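Local coordinates for NudC domain-containing protein 2 (Mus musculus, PDB 2RH0) that may regulate the LIS1/dynein pathway by stabilising LIS1 together with the Hsp90 chaperone, at residues Val8-Cys11 against Gly16-Tyr19; Gln38-Gly43 against Gly72-Glu77; Leu86-Arg91 against Asn95-Leu100. All coordinates share one frame; numbering follows the deposited sequence.

Interaction 1: residues Val8-Cys11 against Gly16-Tyr19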
loop_
_atom_site.group_PDB
_atom_site.type_symbol
_atom_site.label_atom_id
_atom_site.label_comp_id
_atom_site.label_asym_id
_atom_site.label_seq_id
_atom_site.Cartn_x
_atom_site.Cartn_y
_atom_site.Cartn_z
ATOM N N VAL A 8 4.927 -4.496 -1.844
ATOM C CA VAL A 8 5.509 -3.178 -1.623
ATOM C C VAL A 8 5.135 -2.713 -0.222
ATOM O O VAL A 8 4.013 -2.815 0.243
ATOM C CB VAL A 8 5.152 -2.157 -2.704
ATOM C CG1 VAL A 8 5.821 -0.854 -2.447
ATOM C CG2 VAL A 8 5.613 -2.679 -4.016
ATOM N N VAL A 9 6.137 -2.199 0.439
ATOM C CA VAL A 9 6.054 -1.865 1.819
ATOM C C VAL A 9 6.050 -0.349 1.970
ATOM O O VAL A 9 7.083 0.317 1.671
ATOM C CB VAL A 9 7.290 -2.444 2.525
ATOM C CG1 VAL A 9 6.881 -2.909 3.931
ATOM C CG2 VAL A 9 7.978 -3.618 1.630
ATOM N N PRO A 10 4.907 0.218 2.374
ATOM C CA PRO A 10 4.818 1.651 2.544
ATOM C C PRO A 10 5.206 2.224 3.884
ATOM O O PRO A 10 5.270 1.518 4.904
ATOM C CB PRO A 10 3.350 1.928 2.291
ATOM C CG PRO A 10 2.655 0.733 2.806
ATOM C CD PRO A 10 3.600 -0.426 2.662
ATOM N N CYS A 11 5.544 3.522 3.847
ATOM C CA CYS A 11 5.744 4.324 5.055
ATOM C C CYS A 11 4.669 5.386 4.946
ATOM O O CYS A 11 4.626 6.127 3.974
ATOM C CB CYS A 11 7.153 4.914 5.088
ATOM S SG CYS A 11 7.540 5.889 6.573
ATOM N N GLY A 16 0.005 11.088 2.971
ATOM C CA GLY A 16 -0.118 9.862 2.203
ATOM C C GLY A 16 0.918 8.812 2.560
ATOM O O GLY A 16 0.986 8.388 3.706
ATOM N N GLN A 17 1.718 8.369 1.583
ATOM C CA GLN A 17 2.740 7.380 1.850
ATOM C C GLN A 17 3.815 7.400 0.788
ATOM O O GLN A 17 3.638 8.004 -0.296
ATOM C CB GLN A 17 2.135 5.994 1.974
ATOM C CG GLN A 17 1.380 5.498 0.763
ATOM C CD GLN A 17 0.605 4.166 0.977
ATOM O OE1 GLN A 17 0.228 3.541 0.013
ATOM N NE2 GLN A 17 0.370 3.759 2.218
ATOM N N TRP A 18 4.961 6.820 1.128
ATOM C CA TRP A 18 6.004 6.606 0.152
ATOM C C TRP A 18 6.505 5.186 0.271
ATOM O O TRP A 18 6.326 4.521 1.303
ATOM C CB TRP A 18 7.160 7.628 0.327
ATOM C CG TRP A 18 7.969 7.447 1.601
ATOM C CD1 TRP A 18 7.681 7.941 2.830
ATOM C CD2 TRP A 18 9.181 6.730 1.733
ATOM N NE1 TRP A 18 8.631 7.544 3.735
ATOM C CE2 TRP A 18 9.570 6.808 3.073
ATOM C CE3 TRP A 18 10.003 6.043 0.825
ATOM C CZ2 TRP A 18 10.731 6.215 3.541
ATOM C CZ3 TRP A 18 11.137 5.454 1.284
ATOM C CH2 TRP A 18 11.483 5.517 2.642
ATOM N N TYR A 19 7.168 4.731 -0.780
ATOM C CA TYR A 19 7.755 3.412 -0.825
ATOM C C TYR A 19 8.817 3.380 -1.907
ATOM O O TYR A 19 9.023 4.365 -2.581
ATOM C CB TYR A 19 6.689 2.367 -1.058
ATOM C CG TYR A 19 5.760 2.606 -2.215
ATOM C CD1 TYR A 19 4.575 3.306 -2.041
ATOM C CD2 TYR A 19 6.022 2.062 -3.469
ATOM C CE1 TYR A 19 3.666 3.507 -3.109
ATOM C CE2 TYR A 19 5.110 2.247 -4.557
ATOM C CZ TYR A 19 3.953 2.972 -4.355
ATOM O OH TYR A 19 3.108 3.171 -5.397
#
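W18 O receives the backbone N-H of C11 in a nearly straight bond, with C11 N 2.8 Å from W18 O. The return bond, from W18 N to C11 O, measures 2.9 Å. Together they make C11 and W18 a hydrogen-bonded pair in a short antiparallel β-hairpin whose second strand, 16-20, pairs on with strand 24-30. The CA-H of P10 adds a weaker contact to W18 O, with P10 CA 3.5 Å away. The side chains of C11 and W18 share one face of the sheet. With chi1 at 68°, W18 CG stands between its own backbone N and carbonyl carbon, and the indole turns a face to C11. C11 CB lies over that face near the rim, 3.3 Å from W18 NE1. C11 SG is oblique to the five-membered ring, 4.3 Å from its centroid. W18 NE1 also makes a weak hydrogen bond to Y105 O of the second subunit. With W18 cut back to an alanine, C11 CB is likely to lose the ring it rests on, and Y105 O of the second subunit its weak indole donor. Q17 lies alongside P10, pointing the same way, and sets its NE2 3.5 Å from P10 CB.

Interaction 2: residues Gln38-Gly43 against Gly72-Glu77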
loop_
_atom_site.group_PDB
_atom_site.type_symbol
_atom_site.label_atom_id
_atom_site.label_comp_id
_atom_site.label_asym_id
_atom_site.label_seq_id
_atom_site.Cartn_x
_atom_site.Cartn_y
_atom_site.Cartn_z
ATOM N N GLN A 38 -4.079 21.570 -13.511
ATOM C CA GLN A 38 -3.724 22.981 -13.521
ATOM C C GLN A 38 -3.433 23.544 -12.145
ATOM O O GLN A 38 -2.788 24.579 -12.046
ATOM C CB GLN A 38 -4.800 23.827 -14.203
ATOM C CG GLN A 38 -6.124 23.974 -13.464
ATOM C CD GLN A 38 -7.108 24.782 -14.276
ATOM O OE1 GLN A 38 -7.880 24.233 -15.059
ATOM N NE2 GLN A 38 -7.021 26.102 -14.157
ATOM N N ASP A 39 -3.903 22.877 -11.083
ATOM C CA ASP A 39 -3.691 23.335 -9.703
ATOM C C ASP A 39 -2.358 22.904 -9.045
ATOM O O ASP A 39 -2.083 23.270 -7.919
ATOM C CB ASP A 39 -4.835 22.795 -8.831
ATOM C CG ASP A 39 -6.189 23.329 -9.234
ATOM O OD1 ASP A 39 -6.250 24.546 -9.568
ATOM O OD2 ASP A 39 -7.175 22.532 -9.193
ATOM N N ILE A 40 -1.537 22.157 -9.770
ATOM C CA ILE A 40 -0.341 21.536 -9.261
ATOM C C ILE A 40 0.908 22.310 -9.674
ATOM O O ILE A 40 1.062 22.618 -10.851
ATOM C CB ILE A 40 -0.171 20.086 -9.878
ATOM C CG1 ILE A 40 -1.386 19.163 -9.610
ATOM C CG2 ILE A 40 1.103 19.376 -9.411
ATOM C CD1 ILE A 40 -1.810 19.089 -8.235
ATOM N N GLN A 41 1.769 22.624 -8.708
ATOM C CA GLN A 41 3.125 23.065 -9.037
ATOM C C GLN A 41 4.063 22.068 -8.366
ATOM O O GLN A 41 4.013 21.821 -7.166
ATOM C CB GLN A 41 3.432 24.504 -8.633
ATOM C CG GLN A 41 4.670 25.096 -9.380
ATOM C CD GLN A 41 4.440 25.268 -10.896
ATOM O OE1 GLN A 41 5.093 24.614 -11.719
ATOM N NE2 GLN A 41 3.489 26.115 -11.258
ATOM N N CYS A 42 4.899 21.448 -9.174
ATOM C CA CYS A 42 5.791 20.413 -8.705
ATOM C C CYS A 42 7.156 20.573 -9.356
ATOM O O CYS A 42 7.261 20.611 -10.572
ATOM C CB CYS A 42 5.204 19.079 -9.079
ATOM S SG CYS A 42 6.073 17.631 -8.448
ATOM N N GLY A 43 8.181 20.697 -8.529
ATOM C CA GLY A 43 9.574 20.767 -8.984
ATOM C C GLY A 43 10.293 19.518 -8.502
ATOM O O GLY A 43 10.284 19.199 -7.305
ATOM N N GLY A 72 12.341 12.111 -13.324
ATOM C CA GLY A 72 11.237 12.258 -12.346
ATOM C C GLY A 72 9.928 12.604 -13.007
ATOM O O GLY A 72 9.890 13.421 -13.920
ATOM N N THR A 73 8.837 11.989 -12.560
ATOM C CA THR A 73 7.538 12.259 -13.123
ATOM C C THR A 73 6.528 12.492 -12.003
ATOM O O THR A 73 6.731 12.036 -10.871
ATOM C CB THR A 73 7.040 11.050 -13.928
ATOM O OG1 THR A 73 7.022 9.913 -13.072
ATOM C CG2 THR A 73 7.976 10.743 -15.133
ATOM N N TRP A 74 5.490 13.263 -12.304
ATOM C CA TRP A 74 4.367 13.422 -11.404
ATOM C C TRP A 74 3.156 13.270 -12.279
ATOM O O TRP A 74 3.171 13.698 -13.446
ATOM C CB TRP A 74 4.381 14.773 -10.673
ATOM C CG TRP A 74 4.088 16.002 -11.450
ATOM C CD1 TRP A 74 5.011 16.950 -11.886
ATOM C CD2 TRP A 74 2.786 16.519 -11.828
ATOM N NE1 TRP A 74 4.365 17.966 -12.528
ATOM C CE2 TRP A 74 3.007 17.742 -12.494
ATOM C CE3 TRP A 74 1.468 16.063 -11.662
ATOM C CZ2 TRP A 74 1.970 18.494 -13.027
ATOM C CZ3 TRP A 74 0.435 16.805 -12.209
ATOM C CH2 TRP A 74 0.687 18.006 -12.869
ATOM N N THR A 75 2.120 12.642 -11.743
ATOM C CA THR A 75 0.849 12.512 -12.446
ATOM C C THR A 75 -0.271 12.642 -11.409
ATOM O O THR A 75 -0.084 12.264 -10.240
ATOM C CB THR A 75 0.753 11.169 -13.231
ATOM O OG1 THR A 75 0.382 10.125 -12.364
ATOM C CG2 THR A 75 2.080 10.800 -13.866
ATOM N N LEU A 76 -1.394 13.237 -11.803
ATOM C CA LEU A 76 -2.572 13.337 -10.958
ATOM C C LEU A 76 -3.477 12.162 -11.296
ATOM O O LEU A 76 -3.807 11.938 -12.464
ATOM C CB LEU A 76 -3.291 14.658 -11.215
ATOM C CG LEU A 76 -4.539 14.975 -10.382
ATOM C CD1 LEU A 76 -4.224 15.207 -8.903
ATOM C CD2 LEU A 76 -5.239 16.166 -10.970
ATOM N N GLU A 77 -3.897 11.405 -10.289
ATOM C CA GLU A 77 -4.691 10.209 -10.532
ATOM C C GLU A 77 -6.026 10.237 -9.783
ATOM O O GLU A 77 -6.041 10.505 -8.591
ATOM C CB GLU A 77 -3.929 8.981 -10.023
ATOM C CG GLU A 77 -2.452 8.869 -10.395
ATOM C CD GLU A 77 -2.203 8.340 -11.798
ATOM O OE1 GLU A 77 -3.160 8.222 -12.606
ATOM O OE2 GLU A 77 -1.023 8.041 -12.086
#
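W74 has its CG between the backbone N and the carbonyl carbon (chi1 71°), which swings the indole across to I40 and C42. I40 has CG2 anti to its backbone N, and this branch sits over the six-membered ring, while CB and CG1 touch its outer end at CH2 and CZ3. Both I40 CG2 and C42 CB sit over the same face of the indole. I40 CG2 makes a CH-pi contact 3.7 Å from the centroid of the six-membered ring, only 8° off the normal. C42 CB takes the five-membered ring, 3.8 Å from its centroid and 25° off the normal. Its nearest carbon is W74 CD1, 3.5 Å from C42 CB. C42 SG stands obliquely to the same ring, 4.3 Å from the centroid.

The side chains of I40 and W74 come from facing strands and run antiparallel past one another. The backbones stay well apart, with C42 CA 7.6 Å from W74 CA. This is face-to-face packing of two β layers, as in the β-sandwich of CS domains. Strand 73-77 pairs antiparallel with a strand of the second subunit, so its sheet runs on across the interface. V82 and I84 of that subunit pack on I40 and W74 respectively. Apart from the oblique sulfur the contact is apolar, so it probably rests on CH-pi and dispersion attraction and buried apolar surface, with no hydrogen bond between the segments.

Interaction 3: residues Leu86-Arg91 against Asn95-Leu100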
loop_
_atom_site.group_PDB
_atom_site.type_symbol
_atom_site.label_atom_id
_atom_site.label_comp_id
_atom_site.label_asym_id
_atom_site.label_seq_id
_atom_site.Cartn_x
_atom_site.Cartn_y
_atom_site.Cartn_z
ATOM N N LEU A 86 -13.256 -6.281 7.112
ATOM C CA LEU A 86 -13.828 -7.453 7.710
ATOM C C LEU A 86 -13.102 -7.781 8.996
ATOM O O LEU A 86 -11.943 -7.525 9.101
ATOM C CB LEU A 86 -13.657 -8.610 6.736
ATOM C CG LEU A 86 -14.239 -8.326 5.357
ATOM C CD1 LEU A 86 -14.074 -9.618 4.597
ATOM C CD2 LEU A 86 -15.699 -7.849 5.462
ATOM N N THR A 87 -13.819 -8.337 9.960
ATOM C CA THR A 87 -13.257 -8.703 11.239
ATOM C C THR A 87 -13.087 -10.202 11.267
ATOM O O THR A 87 -14.069 -10.924 11.155
ATOM C CB THR A 87 -14.167 -8.235 12.415
ATOM O OG1 THR A 87 -14.199 -6.794 12.427
ATOM C CG2 THR A 87 -13.630 -8.760 13.763
ATOM N N LYS A 88 -11.839 -10.660 11.386
ATOM C CA LYS A 88 -11.555 -12.101 11.435
ATOM C C LYS A 88 -12.239 -12.745 12.657
ATOM O O LYS A 88 -12.218 -12.170 13.723
ATOM C CB LYS A 88 -10.047 -12.342 11.544
ATOM C CG LYS A 88 -9.197 -11.898 10.320
ATOM C CD LYS A 88 -7.740 -12.172 10.591
ATOM C CE LYS A 88 -6.846 -11.713 9.437
ATOM N NZ LYS A 88 -5.373 -11.942 9.739
ATOM N N THR A 89 -12.821 -13.935 12.504
ATOM C CA THR A 89 -13.339 -14.662 13.641
ATOM C C THR A 89 -12.149 -15.126 14.515
ATOM O O THR A 89 -12.193 -15.021 15.736
ATOM C CB THR A 89 -14.160 -15.873 13.182
ATOM O OG1 THR A 89 -15.263 -15.446 12.365
ATOM C CG2 THR A 89 -14.693 -16.661 14.380
ATOM N N LYS A 90 -11.083 -15.607 13.873
ATOM C CA LYS A 90 -9.845 -16.085 14.550
ATOM C C LYS A 90 -8.705 -15.077 14.279
ATOM O O LYS A 90 -8.351 -14.839 13.111
ATOM C CB LYS A 90 -9.472 -17.481 14.024
ATOM C CG LYS A 90 -10.521 -18.570 14.320
ATOM C CD LYS A 90 -10.386 -19.763 13.392
ATOM C CE LYS A 90 -11.107 -19.551 12.048
ATOM N NZ LYS A 90 -12.563 -19.881 12.023
ATOM N N ARG A 91 -8.144 -14.500 15.343
ATOM C CA ARG A 91 -7.221 -13.352 15.240
ATOM C C ARG A 91 -5.795 -13.571 15.814
ATOM O O ARG A 91 -5.206 -12.657 16.377
ATOM C CB ARG A 91 -7.879 -12.153 15.946
ATOM C CG ARG A 91 -9.168 -11.753 15.304
ATOM C CD ARG A 91 -10.005 -10.763 16.088
ATOM N NE ARG A 91 -11.340 -11.357 16.156
ATOM C CZ ARG A 91 -12.081 -11.532 17.251
ATOM N NH1 ARG A 91 -11.697 -11.035 18.418
ATOM N NH2 ARG A 91 -13.266 -12.144 17.160
ATOM N N ASN A 95 -3.369 -17.150 12.250
ATOM C CA ASN A 95 -4.501 -16.960 11.334
ATOM C C ASN A 95 -4.130 -15.916 10.279
ATOM O O ASN A 95 -4.834 -14.957 10.025
ATOM C CB ASN A 95 -5.724 -16.512 12.105
ATOM C CG ASN A 95 -6.119 -17.498 13.185
ATOM O OD1 ASN A 95 -6.058 -17.179 14.379
ATOM N ND2 ASN A 95 -6.519 -18.715 12.778
ATOM N N CYS A 96 -2.977 -16.109 9.682
ATOM C CA CYS A 96 -2.549 -15.261 8.612
ATOM C C CYS A 96 -3.193 -15.817 7.338
ATOM O O CYS A 96 -2.902 -16.942 6.955
ATOM C CB CYS A 96 -1.056 -15.321 8.533
ATOM S SG CYS A 96 -0.410 -14.267 7.238
ATOM N N TRP A 97 -4.076 -15.057 6.690
ATOM C CA TRP A 97 -4.732 -15.527 5.477
ATOM C C TRP A 97 -3.737 -15.563 4.340
ATOM O O TRP A 97 -3.003 -14.623 4.163
ATOM C CB TRP A 97 -5.879 -14.600 5.075
ATOM C CG TRP A 97 -7.093 -14.647 5.974
ATOM C CD1 TRP A 97 -7.136 -14.995 7.290
ATOM C CD2 TRP A 97 -8.410 -14.213 5.629
ATOM N NE1 TRP A 97 -8.432 -14.864 7.776
ATOM C CE2 TRP A 97 -9.226 -14.377 6.776
ATOM C CE3 TRP A 97 -8.992 -13.743 4.454
ATOM C CZ2 TRP A 97 -10.576 -14.071 6.771
ATOM C CZ3 TRP A 97 -10.337 -13.445 4.454
ATOM C CH2 TRP A 97 -11.112 -13.612 5.597
ATOM N N THR A 98 -3.738 -16.642 3.556
ATOM C CA THR A 98 -2.793 -16.786 2.442
ATOM C C THR A 98 -3.370 -16.321 1.075
ATOM O O THR A 98 -2.618 -16.110 0.081
ATOM C CB THR A 98 -2.245 -18.205 2.409
ATOM O OG1 THR A 98 -3.327 -19.132 2.492
ATOM C CG2 THR A 98 -1.314 -18.444 3.612
ATOM N N SER A 99 -4.697 -16.108 1.066
ATOM C CA SER A 99 -5.433 -15.572 -0.079
ATOM C C SER A 99 -6.669 -14.906 0.480
ATOM O O SER A 99 -7.023 -15.131 1.649
ATOM C CB SER A 99 -5.815 -16.677 -1.067
ATOM O OG SER A 99 -6.736 -17.565 -0.427
ATOM N N LEU A 100 -7.298 -14.056 -0.326
ATOM C CA LEU A 100 -8.500 -13.347 0.080
ATOM C C LEU A 100 -9.684 -14.282 0.039
ATOM O O LEU A 100 -10.441 -14.392 0.983
ATOM C CB LEU A 100 -8.775 -12.182 -0.848
ATOM C CG LEU A 100 -9.940 -11.308 -0.452
ATOM C CD1 LEU A 100 -9.770 -10.829 0.960
ATOM C CD2 LEU A 100 -10.140 -10.196 -1.461
HETATM O O HOH W 1 -8.758 -15.948 10.562
#
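The irregular loop that leaves strand 81-87 and heads for strand 104-106 is drawn together here, where K88 reaches across to N95 and W97. The K88 chain is fully extended beyond CG, which carries its amino group to the backbone of N95. K88 NZ bonds to N95 O at 3.1 Å, tilted 22° from the carbonyl plane. T21 O and Q20 OE1 of the second subunit also accept hydrogen bonds from K88 NZ, so three oxygens hold the buried end of this lysine. On the way, K88 CE passes over one face of the W97 indole, 4.2 Å from the centroid of the five-membered ring. This is a CH-pi contact made by the methylene.

A water joins the two segments at the edge of the same indole. It accepts from W97 NE1 at 3.0 Å, in the ring plane, and donates to K90 O at 2.8 Å. N95 brings its amide against K90, crossing it at about a right angle, with N95 ND2 3.4 Å from K90 CB. The amide is held by N95 OD1, which accepts a hydrogen bond from D92 N in the turn between the segments. Further back, R91 NE donates to K88 O at 2.7 Å in a nearly straight bond, in the plane of the guanidinium group. K90 NZ bonds S66 OG of the second subunit. L86 and T87 pair in an antiparallel ladder with a strand of that subunit, so this loop leaves a β-sheet that runs on across the dimer interface.

The three contacts follow one another along the chain; none nests in or crosses another. Interaction 1 comes first and closes the tight turn between strands 11-12 and 16-20. Interaction 2 closes a longer loop. The chain between its segments includes strands 48-53 and 56-62, and the contact ties strand 40-44 to strand 73-77. Strand 81-87 follows and leads into interaction 3, which closes the short loop 92-94 ahead of strand 104-106 and helix 109-127. Interactions 2 and 3 lie on opposite sides of the chain's centre, their centres about 38 Å apart. Interaction 1 sits close to that centre. All three touch the second subunit.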